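Local coordinates for protein Sodium/sialic acid symporter SiaT (Proteus mirabilis, PDB 5NV9) that uses the sodium gradient across the bacterial inner membrane to drive uptake of the sialic acid N-acetylneuraminic acid, at residues A[195-200]-A[292-297]. Residues are numbered along the deposited sequence; the frame is centred on the assembly and turned at random.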
# COMPACT_ATOMS: atom_id res chain seq x y z
N LEU A 195 9.94 16.31 10.40
CA LEU A 195 10.68 16.62 11.59
C LEU A 195 12.08 15.98 11.54
O LEU A 195 13.04 16.55 12.01
CB LEU A 195 9.92 16.14 12.82
CG LEU A 195 10.58 16.53 14.14
CD1 LEU A 195 10.61 18.05 14.36
CD2 LEU A 195 9.85 15.81 15.23
N ILE A 196 12.15 14.75 11.02
CA ILE A 196 13.46 14.03 10.78
C ILE A 196 14.32 14.86 9.84
O ILE A 196 15.50 15.11 10.11
CB ILE A 196 13.25 12.64 10.16
CG1 ILE A 196 12.57 11.68 11.17
CG2 ILE A 196 14.59 12.07 9.72
CD1 ILE A 196 11.92 10.45 10.56
N PHE A 197 13.73 15.29 8.75
CA PHE A 197 14.47 16.11 7.80
C PHE A 197 15.09 17.35 8.50
O PHE A 197 16.30 17.56 8.45
CB PHE A 197 13.60 16.56 6.62
CG PHE A 197 14.38 17.35 5.61
CD1 PHE A 197 15.42 16.75 4.92
CD2 PHE A 197 14.13 18.69 5.42
CE1 PHE A 197 16.16 17.47 4.00
CE2 PHE A 197 14.88 19.43 4.54
CZ PHE A 197 15.91 18.83 3.82
N ILE A 198 14.26 18.13 9.14
CA ILE A 198 14.70 19.31 9.88
C ILE A 198 15.88 19.10 10.84
O ILE A 198 16.85 19.89 10.83
CB ILE A 198 13.50 19.93 10.64
CG1 ILE A 198 12.57 20.57 9.61
CG2 ILE A 198 13.99 20.99 11.64
CD1 ILE A 198 11.18 20.78 10.14
N MSE A 199 15.78 18.05 11.65
CA MSE A 199 16.79 17.68 12.58
C MSE A 199 18.09 17.30 11.93
O MSE A 199 19.16 17.63 12.49
CB MSE A 199 16.33 16.51 13.46
CG MSE A 199 15.01 16.91 14.18
SE MSE A 199 15.05 16.62 16.14
CE MSE A 199 16.71 17.68 16.31
N ILE A 200 18.03 16.58 10.81
CA ILE A 200 19.25 16.24 10.10
C ILE A 200 19.84 17.54 9.54
O ILE A 200 21.04 17.70 9.57
CB ILE A 200 19.09 15.24 8.93
CG1 ILE A 200 18.53 13.91 9.39
CG2 ILE A 200 20.46 14.99 8.28
CD1 ILE A 200 17.95 13.09 8.26
N GLY A 292 17.11 10.56 2.98
CA GLY A 292 18.24 9.76 2.51
C GLY A 292 19.38 10.60 2.00
O GLY A 292 20.51 10.34 2.31
N SER A 293 19.09 11.64 1.26
CA SER A 293 20.14 12.55 0.86
C SER A 293 20.81 13.29 2.04
O SER A 293 22.06 13.44 2.10
CB SER A 293 19.54 13.54 -0.14
OG SER A 293 19.14 12.85 -1.30
N ALA A 294 19.99 13.75 2.97
CA ALA A 294 20.49 14.36 4.23
C ALA A 294 21.36 13.45 5.02
O ALA A 294 22.40 13.89 5.51
CB ALA A 294 19.37 14.91 5.09
N LEU A 295 20.96 12.18 5.16
CA LEU A 295 21.71 11.24 5.97
C LEU A 295 23.03 10.91 5.35
O LEU A 295 23.98 10.62 6.07
CB LEU A 295 20.95 9.93 6.19
CG LEU A 295 19.75 10.01 7.16
CD1 LEU A 295 18.95 8.77 7.14
CD2 LEU A 295 20.16 10.31 8.57
N PHE A 296 23.03 10.85 4.00
CA PHE A 296 24.22 10.62 3.22
C PHE A 296 25.25 11.72 3.51
O PHE A 296 26.43 11.42 3.77
CB PHE A 296 23.87 10.58 1.74
CG PHE A 296 25.03 10.79 0.86
CD1 PHE A 296 25.95 9.81 0.70
CD2 PHE A 296 25.18 11.97 0.20
CE1 PHE A 296 27.06 9.98 -0.10
CE2 PHE A 296 26.30 12.18 -0.60
CZ PHE A 296 27.24 11.19 -0.74
N VAL A 297 24.81 12.99 3.44
CA VAL A 297 25.68 14.11 3.79
C VAL A 297 26.12 14.05 5.25
O VAL A 297 27.30 14.22 5.55
CB VAL A 297 25.07 15.44 3.43
CG1 VAL A 297 26.02 16.57 3.79
CG2 VAL A 297 24.77 15.48 1.95
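Ile200 N donates a helical hydrogen bond to Ile196 O at 3.0 Å, and from this backbone position Ile200 sends its side chain across to Ala294 and Leu295 in a joint that is apolar. Its CG2 methyl presses against Ala294 CB at 3.4 Å, closer than two methyl carbons normally come. The same Ile200 CG2 lies 3.6 Å from the carbonyl oxygen Ala294 O, a van der Waals contact of a methyl with a backbone oxygen. Ile200 CG2 stands anti to the backbone N (chi1 -60° for the CG1 branch), which carries this methyl to Ala294. The CG1 arm ends in CD1, lodged against the isobutyl group of Leu295: Ile200 CD1 is 3.6 Å from Leu295 CD2 and 3.7 Å from Leu295 CG, the two side chains crossing at about a right angle. Ile200 thus spans two consecutive residues, with CG2 closest to the alanine and CD1 nearer Leu295 while still passing over Ala294 CB at 3.9 Å. Phe197, one turn earlier on the same helix, reaches in more loosely, its ring tilted obliquely to the alanine methyl with Phe197 CE1 4.2 Å from Ala294 CB.

Ile200 and Ala294 form the centre of the contact. The axes of segments 195-200 and 292-297 come within 9.6 Å and run in roughly the same direction, 24° apart. Both segments lie where transmembrane helices of this LeuT-fold symporter pass into the periplasmic side, well away from the sialic acid and sodium sites. Ile200 and Leu295 also both touch Phe319, so helix 315-323 packs against their shared pair, while helix 207-217 places Ile208 beside Phe197 and Ile211 beside Ala294. Helices 155-203 and 267-301 are therefore joined both directly and through these two shorter periplasmic helices.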